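Local coordinates for CAG pathogenicity island protein 13 (Helicobacter pylori, PDB 2G3V) that is of unknown function but is encoded by the cag pathogenicity island, and is probably associated with its type IV secretion system, at residues D140-I143 and E144-T148; K84-K87 and V88-L92. All coordinates share one frame; numbering follows the deposited sequence.

Contact 1 of 2, residues D140-I143 and E144-T148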
loop_
_atom_site.group_PDB
_atom_site.type_symbol
_atom_site.label_atom_id
_atom_site.label_comp_id
_atom_site.label_asym_id
_atom_site.label_seq_id
_atom_site.Cartn_x
_atom_site.Cartn_y
_atom_site.Cartn_z
ATOM N N ASP A 140 14.217 -9.846 -2.738
ATOM C CA ASP A 140 14.198 -10.238 -4.132
ATOM C C ASP A 140 12.903 -10.881 -4.555
ATOM O O ASP A 140 12.343 -10.529 -5.586
ATOM C CB ASP A 140 15.364 -11.181 -4.435
ATOM C CG ASP A 140 15.778 -11.139 -5.895
ATOM O OD1 ASP A 140 15.903 -10.016 -6.452
ATOM O OD2 ASP A 140 15.987 -12.223 -6.484
ATOM N N SER A 141 12.413 -11.833 -3.768
ATOM C CA SER A 141 11.166 -12.502 -4.139
ATOM C C SER A 141 9.953 -11.609 -3.915
ATOM O O SER A 141 8.954 -11.717 -4.634
ATOM C CB SER A 141 11.005 -13.826 -3.387
ATOM O OG SER A 141 11.025 -13.627 -1.991
ATOM N N GLN A 142 10.035 -10.729 -2.921
ATOM C CA GLN A 142 8.935 -9.829 -2.654
ATOM C C GLN A 142 8.792 -8.932 -3.868
ATOM O O GLN A 142 7.685 -8.687 -4.342
ATOM C CB GLN A 142 9.215 -8.995 -1.399
ATOM C CG GLN A 142 7.979 -8.279 -0.840
ATOM C CD GLN A 142 8.257 -7.529 0.448
ATOM O OE1 GLN A 142 8.997 -6.542 0.457
ATOM N NE2 GLN A 142 7.663 -7.990 1.549
ATOM N N ILE A 143 9.923 -8.461 -4.385
ATOM C CA ILE A 143 9.930 -7.581 -5.554
ATOM C C ILE A 143 9.382 -8.342 -6.766
ATOM O O ILE A 143 8.584 -7.818 -7.530
ATOM C CB ILE A 143 11.366 -7.071 -5.839
ATOM C CG1 ILE A 143 11.818 -6.147 -4.704
ATOM C CG2 ILE A 143 11.431 -6.378 -7.184
ATOM C CD1 ILE A 143 13.233 -5.611 -4.867
ATOM N N GLU A 144 9.811 -9.585 -6.928
ATOM C CA GLU A 144 9.344 -10.410 -8.037
ATOM C C GLU A 144 7.829 -10.623 -7.934
ATOM O O GLU A 144 7.087 -10.412 -8.897
ATOM C CB GLU A 144 10.056 -11.764 -8.011
ATOM C CG GLU A 144 10.138 -12.441 -9.379
ATOM C CD GLU A 144 10.899 -11.592 -10.402
ATOM O OE1 GLU A 144 12.100 -11.300 -10.173
ATOM O OE2 GLU A 144 10.298 -11.209 -11.432
ATOM N N LEU A 145 7.380 -11.030 -6.749
ATOM C CA LEU A 145 5.965 -11.264 -6.492
ATOM C C LEU A 145 5.138 -10.031 -6.839
ATOM O O LEU A 145 4.185 -10.114 -7.607
ATOM C CB LEU A 145 5.757 -11.639 -5.017
ATOM C CG LEU A 145 4.363 -12.144 -4.617
ATOM C CD1 LEU A 145 4.093 -13.518 -5.235
ATOM C CD2 LEU A 145 4.278 -12.226 -3.122
ATOM N N TYR A 146 5.512 -8.885 -6.276
ATOM C CA TYR A 146 4.782 -7.645 -6.534
ATOM C C TYR A 146 4.726 -7.350 -8.023
ATOM O O TYR A 146 3.677 -6.985 -8.563
ATOM C CB TYR A 146 5.444 -6.460 -5.805
ATOM C CG TYR A 146 4.870 -6.180 -4.427
ATOM C CD1 TYR A 146 4.077 -5.056 -4.195
ATOM C CD2 TYR A 146 5.096 -7.060 -3.364
ATOM C CE1 TYR A 146 3.517 -4.810 -2.931
ATOM C CE2 TYR A 146 4.546 -6.834 -2.108
ATOM C CZ TYR A 146 3.758 -5.708 -1.893
ATOM O OH TYR A 146 3.226 -5.490 -0.649
ATOM N N GLY A 147 5.869 -7.506 -8.677
ATOM C CA GLY A 147 5.936 -7.237 -10.094
ATOM C C GLY A 147 4.988 -8.093 -10.900
ATOM O O GLY A 147 4.532 -7.681 -11.964
ATOM N N THR A 148 4.677 -9.286 -10.405
ATOM C CA THR A 148 3.788 -10.181 -11.145
ATOM C C THR A 148 2.300 -10.065 -10.817
ATOM O O THR A 148 1.454 -10.136 -11.712
ATOM C CB THR A 148 4.232 -11.642 -10.985
ATOM O OG1 THR A 148 4.379 -11.957 -9.594
ATOM C CG2 THR A 148 5.553 -11.850 -11.691
#

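Contact 2 of 2, residues K84-K87 and V88-L92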
loop_
_atom_site.group_PDB
_atom_site.type_symbol
_atom_site.label_atom_id
_atom_site.label_comp_id
_atom_site.label_asym_id
_atom_site.label_seq_id
_atom_site.Cartn_x
_atom_site.Cartn_y
_atom_site.Cartn_z
ATOM N N LYS A 84 16.028 -3.157 -10.366
ATOM C CA LYS A 84 14.845 -3.922 -9.989
ATOM C C LYS A 84 14.011 -3.144 -8.967
ATOM O O LYS A 84 12.779 -3.239 -8.933
ATOM C CB LYS A 84 15.258 -5.283 -9.407
ATOM C CG LYS A 84 14.166 -6.348 -9.476
ATOM C CD LYS A 84 14.546 -7.616 -8.741
ATOM C CE LYS A 84 15.814 -8.259 -9.291
ATOM N NZ LYS A 84 15.639 -8.748 -10.677
ATOM N N PHE A 85 14.689 -2.377 -8.124
ATOM C CA PHE A 85 13.999 -1.584 -7.115
ATOM C C PHE A 85 13.188 -0.505 -7.795
ATOM O O PHE A 85 12.030 -0.280 -7.453
ATOM C CB PHE A 85 15.002 -0.949 -6.152
ATOM C CG PHE A 85 15.382 -1.841 -5.026
ATOM C CD1 PHE A 85 14.450 -2.159 -4.037
ATOM C CD2 PHE A 85 16.653 -2.381 -4.949
ATOM C CE1 PHE A 85 14.788 -3.005 -2.980
ATOM C CE2 PHE A 85 16.997 -3.221 -3.903
ATOM C CZ PHE A 85 16.062 -3.536 -2.911
ATOM N N LYS A 86 13.806 0.145 -8.773
ATOM C CA LYS A 86 13.149 1.213 -9.501
ATOM C C LYS A 86 11.860 0.701 -10.139
ATOM O O LYS A 86 10.867 1.428 -10.226
ATOM C CB LYS A 86 14.103 1.754 -10.563
ATOM C CG LYS A 86 13.857 3.205 -10.967
ATOM C CD LYS A 86 15.095 3.797 -11.642
ATOM C CE LYS A 86 16.292 3.738 -10.690
ATOM N NZ LYS A 86 17.561 4.313 -11.240
ATOM N N LYS A 87 11.875 -0.562 -10.559
ATOM C CA LYS A 87 10.720 -1.180 -11.197
ATOM C C LYS A 87 9.485 -1.220 -10.308
ATOM O O LYS A 87 8.429 -0.714 -10.693
ATOM C CB LYS A 87 11.049 -2.611 -11.639
ATOM C CG LYS A 87 9.930 -3.279 -12.438
ATOM C CD LYS A 87 10.283 -4.694 -12.874
ATOM C CE LYS A 87 9.116 -5.325 -13.642
ATOM N NZ LYS A 87 9.417 -6.688 -14.183
ATOM N N VAL A 88 9.607 -1.834 -9.130
ATOM C CA VAL A 88 8.475 -1.936 -8.219
ATOM C C VAL A 88 7.952 -0.565 -7.849
ATOM O O VAL A 88 6.755 -0.356 -7.767
ATOM C CB VAL A 88 8.836 -2.696 -6.911
ATOM C CG1 VAL A 88 9.111 -4.154 -7.223
ATOM C CG2 VAL A 88 10.030 -2.059 -6.231
ATOM N N TYR A 89 8.859 0.380 -7.652
ATOM C CA TYR A 89 8.463 1.720 -7.259
ATOM C C TYR A 89 7.659 2.439 -8.333
ATOM O O TYR A 89 6.828 3.298 -8.033
ATOM C CB TYR A 89 9.701 2.511 -6.838
ATOM C CG TYR A 89 10.196 2.088 -5.472
ATOM C CD1 TYR A 89 9.377 2.228 -4.350
ATOM C CD2 TYR A 89 11.469 1.540 -5.298
ATOM C CE1 TYR A 89 9.805 1.844 -3.093
ATOM C CE2 TYR A 89 11.910 1.140 -4.034
ATOM C CZ TYR A 89 11.070 1.301 -2.937
ATOM O OH TYR A 89 11.504 0.940 -1.686
ATOM N N ARG A 90 7.885 2.079 -9.590
ATOM C CA ARG A 90 7.133 2.696 -10.673
ATOM C C ARG A 90 5.715 2.173 -10.540
ATOM O O ARG A 90 4.745 2.914 -10.682
ATOM C CB ARG A 90 7.710 2.296 -12.028
ATOM C CG ARG A 90 9.149 2.736 -12.210
ATOM C CD ARG A 90 9.523 2.876 -13.673
ATOM N NE ARG A 90 10.843 3.488 -13.853
ATOM C CZ ARG A 90 11.977 2.797 -13.924
ATOM N NH1 ARG A 90 11.950 1.472 -13.831
ATOM N NH2 ARG A 90 13.133 3.430 -14.091
ATOM N N LEU A 91 5.621 0.885 -10.228
ATOM C CA LEU A 91 4.355 0.187 -10.076
ATOM C C LEU A 91 3.687 0.530 -8.737
ATOM O O LEU A 91 2.466 0.456 -8.611
ATOM C CB LEU A 91 4.602 -1.326 -10.195
ATOM C CG LEU A 91 3.432 -2.260 -10.532
ATOM C CD1 LEU A 91 2.950 -1.987 -11.960
ATOM C CD2 LEU A 91 3.882 -3.702 -10.393
ATOM N N LEU A 92 4.491 0.893 -7.741
ATOM C CA LEU A 92 3.981 1.276 -6.421
ATOM C C LEU A 92 3.379 2.672 -6.508
ATOM O O LEU A 92 2.341 2.939 -5.904
ATOM C CB LEU A 92 5.108 1.274 -5.375
ATOM C CG LEU A 92 5.267 0.062 -4.450
ATOM C CD1 LEU A 92 5.034 -1.231 -5.215
ATOM C CD2 LEU A 92 6.648 0.067 -3.856
#

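Contact 1 of 2, residues D140-I143 and E144-T148
Gln142 and Tyr146 sit one turn apart on an alpha-helix, joined by the bond from Tyr146 N to Gln142 O (2.9 Å, nearly straight at 172°), one of four successive i to i+4 bonds that run from Asp140 O through Ile143 O. The shortest of the four links Leu145 N to Ser141 O at 2.7 Å. On the side-chain level the pair that matters is again Gln142 and Tyr146, which lie alongside each other and point the same way. With Gln142 CG anti to the backbone N (chi1 -165°), CG comes 3.9 Å from Tyr146 CE2, and the rest of the chain runs on extended. The amide and the phenol ring are steeply inclined to each other, their planes 68° apart. The same ring turns its edge to the backbone as well, with CD2 3.2 Å from Gln142 O, near the ring plane.

All this belongs to helix 136-149 of an all-helical fold, and Tyr146 ties that helix to the preceding part of the chain: its OH is hydrogen-bonded to Ile121 O and its ring meets Phe125 edge-to-face. Ile143 is the other buried side chain here and packs on helix 82-105. On the exposed flank, Glu144 bends at chi2, and its OE1 stays 5.4 Å from Asp140 OD2, two like charges that do not touch. Further along, Leu145 O takes two bonds from Thr148 on one face of its carbonyl plane, from the backbone N and from OG1, the latter at 2.7 Å.

Contact 2 of 2, residues K84-K87 and V88-L92
Lys87 O is gripped by two backbone donors of the next turn: Leu91 N, at 3.3 Å and in the carbonyl plane, and Arg90 N, at 3.1 Å but weak because the N-H...O angle is only 132°. Arg90 N is itself shared, since it also makes a weak bond to Lys86 O, so i to i+3 and i to i+4 bonding mix at this point of helix 82-105, a long alpha-helix of the all-helical fold. One turn earlier the bond from Val88 N to Lys84 O is weak as well, stretched to 3.5 Å.

Phe85 and Tyr89 lie side by side on the buried flank and point the same way, with Phe85 CD1 4.2 Å from Tyr89 CE2. Val88 CG2 rests over one face of the Tyr89 ring, toward its rim. Phe85 packs against helix 59-69, whereas Tyr89 touches Met55 of helix 35-57 and gives its OH a hydrogen-bonding partner in Phe125 O.

On another flank the aliphatic part of Lys86 crosses the end of Arg90. Arg90 CG lies anti to the carbonyl carbon (chi1 -61°), which turns the chain back along the helix toward Lys86. The two charged ends stay apart, Lys86 NZ 5.3 Å from Arg90 NH2, while Lys86 CG sits over one face of the guanidinium, 3.2 Å from Arg90 NH2.

Contact 2 comes first along the chain, on helix 82-105, and contact 1 follows on helix 136-149; their centres are 10 Å apart, on the same side of the centre of the chain. The two helices pack directly against each other. Ile143 makes most of the apolar contacts: its CG2 lies 3.2 Å from Val88 CG1, and its CD1 reaches Phe85 CE1 at 3.6 Å. At one border of this apolar patch, Asp140 OD1 packs on Lys84 CE. Phe125, in the chain between the two helices, reaches both of them, with its ring on helix 136-149 and its carbonyl on helix 82-105.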